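Local coordinates for protein oxidoreductase, iron/ascorbate family (Shewanella oneidensis, PDB 3ON7) that probably acts as an iron(II)- and 2-oxoglutarate-dependent oxygenase that forms ethylene from 2-oxoglutarate and oxidises L-arginine, at residues G167-A172 with S230-N235; I154-P159 with S244-P249. One frame throughout, in Å; residues are numbered along the deposited sequence. Where two conformers were deposited one is given.

Interaction 1 of 2, residues G167-A172 with S230-N235; sequences GAIRAA and SHRVIN
Two successive amides, those of Arg170 and Ala171, converge on the single carbonyl oxygen of Val233, and this is the signature of a classic beta bulge, set where strand 169-174, an outermost strand of the smaller antiparallel sheet, pairs with strand 231-234. Arg170 N lies 2.8 Å from Val233 O and Ala171 N lies 3.1 Å from it, while Val233 N returns a bond to Ala171 O that closes the hydrogen-bonded pair. The extra residue shifts the antiparallel register by one between the Ile169–Ile234 and Ala171–Val233 pairs, and the chain turns a corner at the bulge. With CG anti to the backbone N (chi1 -179°) and a bend at chi3, the Arg170 side chain runs past CG1 of Val233 to bring its guanidinium to Asn235. There it grips one oxygen side-on: NE is 2.7 Å and NH2 2.9 Å from Asn235 OD1. That oxygen sits near the guanidinium plane, but the amide is turned 86° against it: NE meets a lone pair in the carbonyl plane, whereas NH2 comes from above that plane. The other half of the amide is also engaged, since Asn235 ND2 donates to Gly167 O over 3.0 Å in a nearly straight bond, and Asn235 N reaches Ala168 O at 2.9 Å. CG2 of Ile234 lies over one face of the Arg232 guanidinium, toward its rim, while the group hydrogen-bonds to Gln192 and makes a cation-pi contact with Trp200. Bonded through both ends, the Asn235 amide has its flip state defined, and its oxygen, drawn on by two N-H groups of a cation, is probably strongly polarised.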
loop_
_atom_site.group_PDB
_atom_site.type_symbol
_atom_site.label_atom_id
_atom_site.label_comp_id
_atom_site.label_asym_id
_atom_site.label_seq_id
_atom_site.Cartn_x
_atom_site.Cartn_y
_atom_site.Cartn_z
ATOM N N GLY B 167 -1.099 -24.803 21.393
ATOM C CA GLY B 167 0.072 -25.368 20.733
ATOM C C GLY B 167 1.329 -25.229 21.572
ATOM O O GLY B 167 1.385 -24.399 22.486
ATOM N N ALA B 168 2.344 -26.030 21.252
ATOM C CA ALA B 168 3.649 -25.923 21.917
ATOM C C ALA B 168 4.356 -24.585 21.627
ATOM O O ALA B 168 5.211 -24.152 22.400
ATOM C CB ALA B 168 4.526 -27.078 21.527
ATOM N N ILE B 169 3.995 -23.931 20.527
ATOM C CA ILE B 169 4.621 -22.667 20.138
ATOM C C ILE B 169 3.568 -21.556 20.065
ATOM O O ILE B 169 2.585 -21.683 19.364
ATOM C CB ILE B 169 5.341 -22.798 18.771
ATOM C CG1 ILE B 169 6.472 -23.808 18.859
ATOM C CG2 ILE B 169 5.917 -21.481 18.339
ATOM C CD1 ILE B 169 7.082 -24.121 17.517
ATOM N N ARG B 170 3.798 -20.477 20.802
ATOM C CA ARG B 170 2.880 -19.351 20.893
ATOM C C ARG B 170 3.226 -18.315 19.841
ATOM O O ARG B 170 2.351 -17.854 19.112
ATOM C CB ARG B 170 2.957 -18.711 22.294
ATOM C CG ARG B 170 2.006 -17.521 22.530
ATOM C CD ARG B 170 2.087 -16.972 23.959
ATOM N NE ARG B 170 1.661 -17.944 24.966
ATOM C CZ ARG B 170 0.543 -17.882 25.698
ATOM N NH1 ARG B 170 -0.315 -16.876 25.587
ATOM N NH2 ARG B 170 0.289 -18.838 26.574
ATOM N N ALA B 171 4.494 -17.914 19.792
ATOM C CA ALA B 171 4.974 -17.054 18.708
ATOM C C ALA B 171 6.125 -17.736 17.925
ATOM O O ALA B 171 7.147 -18.089 18.504
ATOM C CB ALA B 171 5.398 -15.684 19.258
ATOM N N ALA B 172 5.931 -17.927 16.616
ATOM C CA ALA B 172 6.926 -18.563 15.738
ATOM C C ALA B 172 8.280 -17.857 15.748
ATOM O O ALA B 172 8.356 -16.634 15.957
ATOM C CB ALA B 172 6.413 -18.591 14.307
ATOM N N SER B 230 17.373 -14.972 15.900
ATOM C CA SER B 230 16.084 -15.602 15.809
ATOM C C SER B 230 15.587 -15.911 17.213
ATOM O O SER B 230 16.299 -16.565 18.008
ATOM C CB SER B 230 16.215 -16.901 14.999
ATOM O OG SER B 230 14.978 -17.579 14.877
ATOM N N HIS B 231 14.366 -15.465 17.499
ATOM C CA HIS B 231 13.722 -15.721 18.775
ATOM C C HIS B 231 12.270 -16.172 18.599
ATOM O O HIS B 231 11.638 -15.846 17.582
ATOM C CB HIS B 231 13.789 -14.487 19.667
ATOM C CG HIS B 231 13.309 -13.232 19.018
ATOM N ND1 HIS B 231 14.031 -12.566 18.050
ATOM C CD2 HIS B 231 12.192 -12.501 19.224
ATOM C CE1 HIS B 231 13.364 -11.488 17.680
ATOM N NE2 HIS B 231 12.244 -11.430 18.374
ATOM N N ARG B 232 11.764 -16.905 19.601
ATOM C CA ARG B 232 10.383 -17.413 19.623
ATOM C C ARG B 232 9.806 -17.433 21.034
ATOM O O ARG B 232 10.526 -17.214 22.009
ATOM C CB ARG B 232 10.336 -18.840 19.051
ATOM C CG ARG B 232 11.023 -19.873 19.930
ATOM C CD ARG B 232 10.999 -21.249 19.351
ATOM N NE ARG B 232 11.552 -22.229 20.278
ATOM C CZ ARG B 232 11.490 -23.549 20.109
ATOM N NH1 ARG B 232 10.907 -24.071 19.030
ATOM N NH2 ARG B 232 12.000 -24.358 21.030
ATOM N N VAL B 233 8.507 -17.698 21.149
ATOM C CA VAL B 233 7.902 -17.924 22.460
ATOM C C VAL B 233 7.229 -19.292 22.451
ATOM O O VAL B 233 6.315 -19.530 21.658
ATOM C CB VAL B 233 6.884 -16.806 22.862
ATOM C CG1 VAL B 233 6.257 -17.102 24.233
ATOM C CG2 VAL B 233 7.555 -15.451 22.866
ATOM N N ILE B 234 7.686 -20.199 23.318
ATOM C CA ILE B 234 7.030 -21.510 23.461
ATOM C C ILE B 234 6.076 -21.464 24.654
ATOM O O ILE B 234 6.148 -20.539 25.454
ATOM C CB ILE B 234 8.039 -22.693 23.578
ATOM C CG1 ILE B 234 8.905 -22.611 24.846
ATOM C CG2 ILE B 234 8.905 -22.758 22.359
ATOM C CD1 ILE B 234 9.648 -23.918 25.181
ATOM N N ASN B 235 5.164 -22.427 24.726
ATOM C CA ASN B 235 4.280 -22.632 25.900
ATOM C C ASN B 235 4.781 -23.868 26.625
ATOM O O ASN B 235 4.407 -24.988 26.282
ATOM C CB ASN B 235 2.806 -22.836 25.497
ATOM C CG ASN B 235 2.158 -21.574 24.953
ATOM O OD1 ASN B 235 2.343 -20.499 25.496
ATOM N ND2 ASN B 235 1.410 -21.702 23.863
#

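Interaction 2 of 2, residues I154-P159 with S244-P249; sequences ILHYPP and SRISLP
His156 extends with CG anti to its own nitrogen (chi1 175°), and Ser244 turns OG away from its carbonyl carbon (chi1 -80°), which brings imidazole and hydroxyl together across the strands. His156 NE2 and Ser244 OG are 2.9 Å apart in an almost straight hydrogen bond, the oxygen lying at the ring edge near its plane. On the other ring nitrogen, ND1 bonds to Glu88 of the next strand, so both nitrogens are occupied and the ring's rotation is fixed. Ser244 OG also lies 3.3 Å from CD of Pro159, and CD1 of Ile246 packs obliquely against the imidazole, 3.8 Å from CD2 of His156. Farther along, CG2 of Ile154 meets CD2 of Leu248 at 3.7 Å, the two side chains lying side by side. On the face opposite His156, the ring edge of Tyr157 is turned to the carbonyl oxygen of Arg245, with CD1 3.9 Å from it. Paired backbone bonds at Leu155–Ser247 and Tyr157–Arg245 flank the non-hydrogen-bonded His156–Ile246 pair. This is regular antiparallel pairing of strands 151-157 and 245-252, neighbours in the major sheet of the double-stranded beta-helix (jelly-roll) fold of 2-oxoglutarate oxygenases.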
loop_
_atom_site.group_PDB
_atom_site.type_symbol
_atom_site.label_atom_id
_atom_site.label_comp_id
_atom_site.label_asym_id
_atom_site.label_seq_id
_atom_site.Cartn_x
_atom_site.Cartn_y
_atom_site.Cartn_z
ATOM N N ILE B 154 0.863 -3.481 21.618
ATOM C CA ILE B 154 0.335 -4.084 22.841
ATOM C C ILE B 154 -0.387 -5.361 22.443
ATOM O O ILE B 154 -1.423 -5.300 21.785
ATOM C CB ILE B 154 -0.586 -3.100 23.575
ATOM C CG1 ILE B 154 0.176 -1.795 23.792
ATOM C CG2 ILE B 154 -1.125 -3.699 24.936
ATOM C CD1 ILE B 154 -0.514 -0.759 24.610
ATOM N N LEU B 155 0.193 -6.512 22.822
ATOM C CA LEU B 155 -0.323 -7.823 22.428
ATOM C C LEU B 155 -1.169 -8.432 23.535
ATOM O O LEU B 155 -0.804 -8.354 24.712
ATOM C CB LEU B 155 0.836 -8.773 22.106
ATOM C CG LEU B 155 1.417 -8.607 20.703
ATOM C CD1 LEU B 155 0.744 -9.550 19.740
ATOM C CD2 LEU B 155 1.266 -7.168 20.214
ATOM N N HIS B 156 -2.299 -9.039 23.155
ATOM C CA HIS B 156 -3.142 -9.767 24.093
ATOM C C HIS B 156 -3.519 -11.140 23.550
ATOM O O HIS B 156 -4.186 -11.236 22.534
ATOM C CB HIS B 156 -4.411 -9.005 24.437
ATOM C CG HIS B 156 -5.349 -9.781 25.320
ATOM N ND1 HIS B 156 -6.677 -9.984 25.009
ATOM C CD2 HIS B 156 -5.140 -10.415 26.500
ATOM C CE1 HIS B 156 -7.247 -10.699 25.967
ATOM N NE2 HIS B 156 -6.334 -10.972 26.883
ATOM N N TYR B 157 -3.057 -12.187 24.237
ATOM C CA TYR B 157 -3.483 -13.540 23.989
ATOM C C TYR B 157 -4.616 -13.865 24.919
ATOM O O TYR B 157 -4.389 -14.034 26.111
ATOM C CB TYR B 157 -2.349 -14.516 24.255
ATOM C CG TYR B 157 -1.177 -14.335 23.339
ATOM C CD1 TYR B 157 -0.167 -13.417 23.634
ATOM C CD2 TYR B 157 -1.075 -15.085 22.176
ATOM C CE1 TYR B 157 0.912 -13.259 22.790
ATOM C CE2 TYR B 157 -0.003 -14.926 21.321
ATOM C CZ TYR B 157 0.983 -14.015 21.629
ATOM O OH TYR B 157 2.039 -13.890 20.780
ATOM N N PRO B 158 -5.842 -13.977 24.387
ATOM C CA PRO B 158 -6.976 -14.302 25.261
ATOM C C PRO B 158 -6.968 -15.729 25.822
ATOM O O PRO B 158 -6.355 -16.630 25.237
ATOM C CB PRO B 158 -8.206 -14.121 24.344
ATOM C CG PRO B 158 -7.722 -13.304 23.177
ATOM C CD PRO B 158 -6.273 -13.685 23.007
ATOM N N PRO B 159 -7.679 -15.943 26.943
ATOM C CA PRO B 159 -7.819 -17.272 27.497
ATOM C C PRO B 159 -8.438 -18.226 26.506
ATOM O O PRO B 159 -9.269 -17.820 25.717
ATOM C CB PRO B 159 -8.802 -17.089 28.667
ATOM C CG PRO B 159 -8.997 -15.651 28.842
ATOM C CD PRO B 159 -8.527 -14.950 27.629
ATOM N N SER B 244 -5.012 -14.983 30.463
ATOM C CA SER B 244 -4.637 -13.961 29.494
ATOM C C SER B 244 -3.148 -13.673 29.614
ATOM O O SER B 244 -2.560 -13.817 30.693
ATOM C CB SER B 244 -5.379 -12.654 29.757
ATOM O OG SER B 244 -6.705 -12.658 29.254
ATOM N N ARG B 245 -2.536 -13.273 28.513
ATOM C CA ARG B 245 -1.180 -12.723 28.558
ATOM C C ARG B 245 -1.132 -11.403 27.808
ATOM O O ARG B 245 -1.567 -11.312 26.663
ATOM C CB ARG B 245 -0.167 -13.683 27.951
ATOM C CG ARG B 245 1.270 -13.180 28.073
ATOM C CD ARG B 245 2.290 -14.206 27.625
ATOM N NE ARG B 245 2.208 -15.453 28.383
ATOM C CZ ARG B 245 2.873 -16.556 28.073
ATOM N NH1 ARG B 245 3.681 -16.563 27.022
ATOM N NH2 ARG B 245 2.727 -17.659 28.804
ATOM N N ILE B 246 -0.611 -10.389 28.476
ATOM C CA ILE B 246 -0.397 -9.063 27.897
ATOM C C ILE B 246 1.115 -8.928 27.765
ATOM O O ILE B 246 1.851 -9.413 28.627
ATOM C CB ILE B 246 -0.948 -7.957 28.821
ATOM C CG1 ILE B 246 -2.484 -8.018 28.860
ATOM C CG2 ILE B 246 -0.458 -6.568 28.400
ATOM C CD1 ILE B 246 -3.182 -7.403 27.661
ATOM N N SER B 247 1.570 -8.338 26.665
ATOM C CA SER B 247 2.987 -7.956 26.514
ATOM C C SER B 247 3.132 -6.653 25.711
ATOM O O SER B 247 2.242 -6.307 24.933
ATOM C CB SER B 247 3.797 -9.080 25.884
ATOM O OG SER B 247 3.385 -9.287 24.566
ATOM N N LEU B 248 4.246 -5.942 25.915
ATOM C CA LEU B 248 4.404 -4.562 25.441
ATOM C C LEU B 248 5.697 -4.320 24.633
ATOM O O LEU B 248 6.438 -3.385 24.897
ATOM C CB LEU B 248 4.389 -3.626 26.647
ATOM C CG LEU B 248 3.227 -3.769 27.627
ATOM C CD1 LEU B 248 3.563 -3.007 28.901
ATOM C CD2 LEU B 248 1.941 -3.275 27.023
ATOM N N PRO B 249 5.971 -5.146 23.626
ATOM C CA PRO B 249 7.232 -4.909 22.921
ATOM C C PRO B 249 7.235 -3.529 22.268
ATOM O O PRO B 249 6.219 -3.145 21.701
ATOM C CB PRO B 249 7.240 -5.999 21.839
ATOM C CG PRO B 249 5.803 -6.248 21.576
ATOM C CD PRO B 249 5.134 -6.137 22.940
#

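Interaction 1 is nested along the chain inside the loop closed by interaction 2, and their centres are 14 Å apart: strand 151-157 leads on to 169-174, and 231-234 to 245-252. Each of the two connections therefore runs from the larger sheet to the smaller or back. The two contacts touch where Arg170 NE lies 3.2 Å from Arg245 NH1, a close pair of like charges; Arg170 also makes a cation-pi contact with Tyr157, whose OH is 4.1 Å from Ala171 CB. The side chains of Val233 and Arg245 each lie near bound glycerol, probably from the crystallisation liquor. His174 and Asp176, beyond the bulge, and His231 on the partner strand resemble the iron-binding facial triad of this family, probably an empty metal site here.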